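Local atomic coordinates of DUF3828 domain-containing protein (Bacteroides thetaiotaomicron, PDB entry 3KZT), a protein that is of unknown function but is probably made as a lipoprotein, and here forms a two-chain assembly. Residues 50-53 / 54-58; 80-84 / 85-89. All coordinates share one frame; numbering follows the deposited sequence. Where two conformers were deposited one is given.

Contact 1 (50-53 / 54-58); sequences LALG and DSIKQ
From Leu50 to Lys57 the backbone follows alpha-helical i+4 to i bonding: Asp54 N, Ser55 N, Ile56 N and Lys57 N donate in turn to the carbonyl oxygens of Leu50, Ala51, Leu52 and Gly53. The Leu50 bond, 2.8 Å from Asp54 N to Leu50 O, is fairly straight, with an N-H...O angle of 163°. Ser55 adds a side-chain bond to this ladder. Its OG lies beside its own backbone N (chi1 -59°), which turns the hydroxyl back along the helix to donate to Ala51 O at 2.8 Å. Because OG stands above the carbonyl plane, 37° out of it, and Ser55 N arrives from the opposite face, Ala51 O is gripped from both faces at once.

Leu52 and Ile56, one turn apart, make the apolar part of the contact. Their side chains cross obliquely, Leu52 CG lying 3.7 Å from Ile56 CD1. Ile56 CG1 also passes over the backbone, 3.2 Å from Leu52 O.

Polar chains occupy the flank. Asp54 OD2 sits 3.2 Å from Leu50 O, a pair of acceptors that cannot bond to each other. The aliphatic part of Lys57 runs across Gly53 O, with CG 3.3 Å from that oxygen, and a bend at chi3 carries the amine toward Asp54. The resulting salt bridge is long, 3.9 Å from Lys57 NZ to Asp54 OD1, so the ion pairing is probably loose.

Leu52 packs on Leu52 of the second subunit, Ala51 and Ser55 on its Glu48, while Ile56 also reaches Phe34 and Ala37 of helix 13-41. The evidence describes an amphipathic alpha helix with one face in a dimer interface and with a serine hydroxyl bonded to the carbonyl one turn back.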
ATOM      1  N   LEU A  50      -2.775 -13.153   8.110  1.00 19.56           N
ATOM      2  CA  LEU A  50      -3.551 -14.142   7.320  1.00 19.07           C
ATOM      3  C   LEU A  50      -5.024 -13.784   7.230  1.00 18.55           C
ATOM      4  O   LEU A  50      -5.615 -13.937   6.169  1.00 18.37           O
ATOM      5  CB  LEU A  50      -3.418 -15.575   7.875  1.00 19.08           C
ATOM      6  CG  LEU A  50      -2.209 -16.386   7.423  1.00 19.37           C
ATOM      7  CD1 LEU A  50      -0.895 -15.689   7.738  1.00 19.23           C
ATOM      8  CD2 LEU A  50      -2.269 -17.772   8.060  1.00 19.66           C
ATOM      9  N   ALA A  51      -5.608 -13.326   8.350  1.00 18.05           N
ATOM     10  CA  ALA A  51      -7.018 -12.911   8.390  1.00 17.74           C
ATOM     11  C   ALA A  51      -7.321 -11.818   7.364  1.00 17.35           C
ATOM     12  O   ALA A  51      -8.286 -11.948   6.611  1.00 17.42           O
ATOM     13  CB  ALA A  51      -7.425 -12.453   9.811  1.00 17.58           C
ATOM     14  N   LEU A  52      -6.471 -10.780   7.303  1.00 16.95           N
ATOM     15  CA  LEU A  52      -6.654  -9.697   6.333  1.00 16.69           C
ATOM     16  C   LEU A  52      -6.366 -10.164   4.917  1.00 16.60           C
ATOM     17  O   LEU A  52      -7.096  -9.794   3.997  1.00 16.62           O
ATOM     18  CB  LEU A  52      -5.796  -8.467   6.663  1.00 16.70           C
ATOM     19  CG  LEU A  52      -6.167  -7.183   5.869  1.00 17.02           C
ATOM     20  CD1 LEU A  52      -7.530  -6.616   6.261  1.00 16.88           C
ATOM     21  CD2 LEU A  52      -5.124  -6.129   6.028  1.00 17.92           C
ATOM     22  N   GLY A  53      -5.289 -10.941   4.741  1.00 16.35           N
ATOM     23  CA  GLY A  53      -4.950 -11.523   3.450  1.00 16.20           C
ATOM     24  C   GLY A  53      -6.089 -12.344   2.871  1.00 16.17           C
ATOM     25  O   GLY A  53      -6.418 -12.207   1.689  1.00 16.11           O
ATOM     26  N   ASP A  54      -6.703 -13.181   3.709  1.00 16.18           N
ATOM     27  CA  ASP A  54      -7.874 -13.973   3.290  1.00 16.30           C
ATOM     28  C   ASP A  54      -9.088 -13.081   3.040  1.00 15.97           C
ATOM     29  O   ASP A  54      -9.761 -13.290   2.060  1.00 16.16           O
ATOM     30  CB  ASP A  54      -8.202 -15.082   4.301  1.00 16.25           C
ATOM     31  CG  ASP A  54      -7.109 -16.157   4.382  1.00 17.35           C
ATOM     32  OD1 ASP A  54      -6.365 -16.373   3.387  1.00 18.09           O
ATOM     33  OD2 ASP A  54      -6.999 -16.791   5.461  1.00 19.19           O
ATOM     34  N   SER A  55      -9.335 -12.078   3.912  1.00 15.59           N
ATOM     35  CA  SER A  55     -10.444 -11.076   3.699  1.00 15.31           C
ATOM     36  C   SER A  55     -10.335 -10.370   2.347  1.00 15.02           C
ATOM     37  O   SER A  55     -11.326 -10.236   1.633  1.00 14.89           O
ATOM     38  CB  SER A  55     -10.451  -9.993   4.789  1.00 15.31           C
ATOM     39  OG  SER A  55     -10.619 -10.534   6.079  1.00 16.11           O
ATOM     40  N   ILE A  56      -9.120  -9.939   2.012  1.00 14.93           N
ATOM     41  CA  ILE A  56      -8.834  -9.272   0.737  1.00 15.02           C
ATOM     42  C   ILE A  56      -9.044 -10.230  -0.454  1.00 15.21           C
ATOM     43  O   ILE A  56      -9.635  -9.835  -1.465  1.00 15.33           O
ATOM     44  CB  ILE A  56      -7.401  -8.672   0.728  1.00 15.10           C
ATOM     45  CG1 ILE A  56      -7.315  -7.498   1.717  1.00 15.08           C
ATOM     46  CG2 ILE A  56      -7.022  -8.170  -0.657  1.00 14.95           C
ATOM     47  CD1 ILE A  56      -5.910  -7.182   2.130  1.00 15.36           C
ATOM     48  N   LYS A  57      -8.584 -11.482  -0.315  1.00 15.26           N
ATOM     49  CA  LYS A  57      -8.821 -12.527  -1.346  1.00 15.52           C
ATOM     50  C   LYS A  57     -10.316 -12.832  -1.516  1.00 15.58           C
ATOM     51  O   LYS A  57     -10.780 -13.023  -2.638  1.00 15.95           O
ATOM     52  CB  LYS A  57      -8.035 -13.821  -1.035  1.00 15.47           C
ATOM     53  CG  LYS A  57      -6.532 -13.672  -1.211  1.00 15.33           C
ATOM     54  CD  LYS A  57      -5.728 -14.743  -0.451  1.00 15.73           C
ATOM     55  CE  LYS A  57      -5.820 -16.119  -1.079  1.00 15.45           C
ATOM     56  NZ  LYS A  57      -5.081 -17.159  -0.262  1.00 14.90           N
ATOM     57  N   GLN A  58     -11.061 -12.853  -0.410  1.00 15.75           N
ATOM     58  CA  GLN A  58     -12.544 -13.033  -0.460  1.00 15.98           C
ATOM     59  C   GLN A  58     -13.234 -11.853  -1.214  1.00 15.59           C
ATOM     60  O   GLN A  58     -14.215 -12.077  -1.943  1.00 15.52           O
ATOM     61  CB  GLN A  58     -13.133 -13.181   0.963  1.00 16.11           C
ATOM     62  CG  GLN A  58     -12.614 -14.433   1.780  1.00 17.35           C
ATOM     63  CD  GLN A  58     -13.424 -15.701   1.626  1.00 19.00           C
ATOM     64  OE1 GLN A  58     -14.233 -15.856   0.693  1.00 20.71           O
ATOM     65  NE2 GLN A  58     -13.196 -16.645   2.544  1.00 19.53           N
TER

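Contact 2 (80-84 / 85-89); sequences PIIRA and QDLGE. With SO4 (sulfate ion), chain F.
Ile82 meets Leu87 tip to tip, its CD1 methyl 3.6 Å from Leu87 CG, and its CG2 branch comes within 3.9 Å of Leu87 CD2. Around this pair the chain is the irregular connection between helix 63-75 and strand 96-101, and Arg83 and Ala84, both facing Asp79, fit a G1 beta bulge. Arg83 occupies its first position with positive backbone angles (phi 52°), a conformation most often taken there by glycine.

The isoleucine reaches across through an uncommon first torsion: CG1 stands between the backbone N and the carbonyl carbon (chi1 58°), aiming CD1 at the leucine. Phe42 touches both partners, so the two aliphatic ends form part of a wider apolar cluster. Ala84 contributes its CB, 3.5 Å from Asp86 O, where the chain bends.

Arg83 points the other way. Its aliphatic part, extended from CG to NE, rests on Val121, Ile123 and Pro124 of strand 119-130, and its NH2 bonds to Thr140 OG1. The guanidinium presents an edge to a sulfate, probably from the crystallisation liquor, whose sulfur lies in the guanidinium plane. NH1 donates to sulfate O2, NH2 to O1 and, weakly, to that same O2, making a forked grip. Cut back to an alanine here, the side chain loses its guanidinium, and the sulfate and Thr140 OG1 are likely to be held less firmly, with part of the strand's apolar side chains uncovered.

Next to the leucine, the backbone of the loop is tied to a side chain: Asp86 OD1 accepts from Leu87 N at 2.8 Å, the N-H meeting the anti side of the carboxylate 29° out of its plane.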
ATOM      1  N   PRO A  80       1.058 -18.132  -4.585  1.00 11.97           N
ATOM      2  CA  PRO A  80       0.932 -17.942  -6.047  1.00 11.95           C
ATOM      3  C   PRO A  80       0.515 -16.500  -6.524  1.00 11.63           C
ATOM      4  O   PRO A  80       0.783 -16.146  -7.689  1.00 11.49           O
ATOM      5  CB  PRO A  80      -0.148 -18.968  -6.430  1.00 11.99           C
ATOM      6  CG  PRO A  80      -0.946 -19.113  -5.217  1.00 12.25           C
ATOM      7  CD  PRO A  80       0.024 -19.067  -4.094  1.00 11.99           C
ATOM      8  N   ILE A  81      -0.119 -15.708  -5.629  1.00 11.27           N
ATOM      9  CA  ILE A  81      -0.531 -14.332  -5.948  0.50 10.89           C
ATOM     10  C   ILE A  81       0.705 -13.446  -6.197  1.00 10.75           C
ATOM     11  O   ILE A  81       0.737 -12.695  -7.163  1.00 10.46           O
ATOM     12  CB  ILE A  81      -1.418 -13.710  -4.820  0.50 10.96           C
ATOM     13  CG1 ILE A  81      -2.758 -14.468  -4.683  0.50 10.79           C
ATOM     14  CG2 ILE A  81      -1.720 -12.218  -5.125  0.50 10.75           C
ATOM     15  CD1 ILE A  81      -3.562 -14.066  -3.464  0.50 10.23           C
ATOM     16  N   ILE A  82       1.719 -13.571  -5.320  1.00 10.62           N
ATOM     17  CA  ILE A  82       3.016 -12.816  -5.430  1.00 10.64           C
ATOM     18  C   ILE A  82       4.217 -13.647  -5.976  1.00 10.64           C
ATOM     19  O   ILE A  82       5.292 -13.072  -6.241  1.00 10.59           O
ATOM     20  CB  ILE A  82       3.433 -12.128  -4.059  1.00 10.68           C
ATOM     21  CG1 ILE A  82       3.575 -13.138  -2.904  1.00 11.35           C
ATOM     22  CG2 ILE A  82       2.416 -11.063  -3.671  1.00 10.64           C
ATOM     23  CD1 ILE A  82       4.209 -12.577  -1.651  1.00 11.53           C
ATOM     24  N   ARG A  83       4.029 -14.971  -6.155  1.00 10.49           N
ATOM     25  CA  ARG A  83       5.112 -15.910  -6.555  1.00 10.33           C
ATOM     26  C   ARG A  83       6.326 -15.757  -5.632  1.00 10.14           C
ATOM     27  O   ARG A  83       7.467 -15.570  -6.086  1.00 10.09           O
ATOM     28  CB  ARG A  83       5.478 -15.744  -8.036  1.00 10.47           C
ATOM     29  CG  ARG A  83       4.368 -16.122  -8.951  1.00 10.83           C
ATOM     30  CD  ARG A  83       4.777 -15.995 -10.380  1.00 11.46           C
ATOM     31  NE  ARG A  83       3.725 -16.481 -11.277  1.00 12.11           N
ATOM     32  CZ  ARG A  83       3.833 -16.611 -12.609  1.00 12.73           C
ATOM     33  NH1 ARG A  83       4.967 -16.283 -13.262  1.00 13.55           N
ATOM     34  NH2 ARG A  83       2.788 -17.077 -13.309  1.00 13.11           N
ATOM     35  N   ALA A  84       6.047 -15.803  -4.333  1.00  9.84           N
ATOM     36  CA  ALA A  84       7.052 -15.612  -3.299  1.00 10.02           C
ATOM     37  C   ALA A  84       6.468 -16.066  -1.972  1.00 10.42           C
ATOM     38  O   ALA A  84       5.255 -16.267  -1.870  1.00 10.21           O
ATOM     39  CB  ALA A  84       7.450 -14.166  -3.220  1.00  9.71           C
ATOM     40  N   GLN A  85       7.329 -16.250  -0.977  1.00 10.55           N
ATOM     41  CA  GLN A  85       6.889 -16.580   0.392  1.00 11.09           C
ATOM     42  C   GLN A  85       6.476 -15.326   1.170  1.00 11.39           C
ATOM     43  O   GLN A  85       5.563 -15.371   1.992  1.00 11.60           O
ATOM     44  CB  GLN A  85       8.006 -17.270   1.167  1.00 11.00           C
ATOM     45  CG  GLN A  85       8.414 -18.628   0.610  1.00 11.10           C
ATOM     46  CD  GLN A  85       9.418 -19.366   1.509  1.00 11.09           C
ATOM     47  OE1 GLN A  85       9.599 -19.022   2.678  1.00 11.39           O
ATOM     48  NE2 GLN A  85      10.058 -20.389   0.960  1.00  9.86           N
ATOM     49  N   ASP A  86       7.200 -14.232   0.938  1.00 11.94           N
ATOM     50  CA  ASP A  86       7.003 -12.984   1.640  1.00 12.27           C
ATOM     51  C   ASP A  86       7.407 -11.850   0.681  1.00 12.58           C
ATOM     52  O   ASP A  86       7.977 -12.109  -0.400  1.00 12.41           O
ATOM     53  CB  ASP A  86       7.903 -12.992   2.903  1.00 12.35           C
ATOM     54  CG  ASP A  86       7.420 -12.071   4.005  1.00 12.73           C
ATOM     55  OD1 ASP A  86       6.563 -11.182   3.771  1.00 12.69           O
ATOM     56  OD2 ASP A  86       7.918 -12.238   5.133  1.00 13.20           O
ATOM     57  N   LEU A  87       7.085 -10.617   1.071  1.00 12.91           N
ATOM     58  CA  LEU A  87       7.417  -9.421   0.319  1.00 13.33           C
ATOM     59  C   LEU A  87       8.389  -8.582   1.112  1.00 13.71           C
ATOM     60  O   LEU A  87       8.222  -8.417   2.319  1.00 13.84           O
ATOM     61  CB  LEU A  87       6.154  -8.583   0.067  1.00 13.36           C
ATOM     62  CG  LEU A  87       5.093  -9.171  -0.856  1.00 12.97           C
ATOM     63  CD1 LEU A  87       3.799  -8.394  -0.750  1.00 12.41           C
ATOM     64  CD2 LEU A  87       5.599  -9.198  -2.293  1.00 12.14           C
ATOM     65  N   GLY A  88       9.418  -8.073   0.435  1.00 14.26           N
ATOM     66  CA  GLY A  88      10.267  -7.020   0.974  1.00 14.83           C
ATOM     67  C   GLY A  88       9.426  -5.752   0.922  1.00 15.37           C
ATOM     68  O   GLY A  88       8.538  -5.633   0.068  1.00 15.19           O
ATOM     69  N   GLU A  89       9.693  -4.810   1.822  1.00 15.86           N
ATOM     70  CA  GLU A  89       8.877  -3.571   1.911  1.00 16.27           C
ATOM     71  C   GLU A  89       8.977  -2.614   0.674  1.00 16.28           C
ATOM     72  O   GLU A  89       8.072  -1.824   0.450  1.00 16.65           O
ATOM     73  CB  GLU A  89       9.170  -2.834   3.229  1.00 16.42           C
ATOM     74  CG  GLU A  89       8.176  -1.706   3.537  1.00 16.73           C
ATOM     75  CD  GLU A  89       8.145  -1.292   4.986  1.00 16.82           C
ATOM     76  OE1 GLU A  89       9.109  -1.552   5.742  1.00 17.16           O
ATOM     77  OE2 GLU A  89       7.135  -0.694   5.365  1.00 17.27           O
TER
HETATM   78  S   SO4 F 204       3.386 -17.607 -16.575  0.70 60.55           S
HETATM   79  O1  SO4 F 204       2.121 -17.956 -15.926  0.70 60.49           O
HETATM   80  O2  SO4 F 204       3.968 -16.424 -15.951  0.70 60.20           O
HETATM   81  O3  SO4 F 204       3.141 -17.329 -17.990  0.70 60.90           O
HETATM   82  O4  SO4 F 204       4.320 -18.727 -16.451  0.70 60.90           O

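Contact 1 closes before contact 2 opens along the chain, and their centres lie 15 Å apart, yet they meet directly: in the conformer given for Ile81, its CD1 packs 3.7 Å from Lys57 CG. Helices 13-41 and 63-75 bring them together. Tyr38 is touched by both Lys57 and Ile81, Phe34 by both Ile56 and Ile81, and Val69 by both Lys57 and Pro80. The sulfate belongs to contact 2 alone. The second subunit, in contrast, packs on four residues of contact 1, whereas in contact 2 it reaches Glu89, through Asp33 of that subunit.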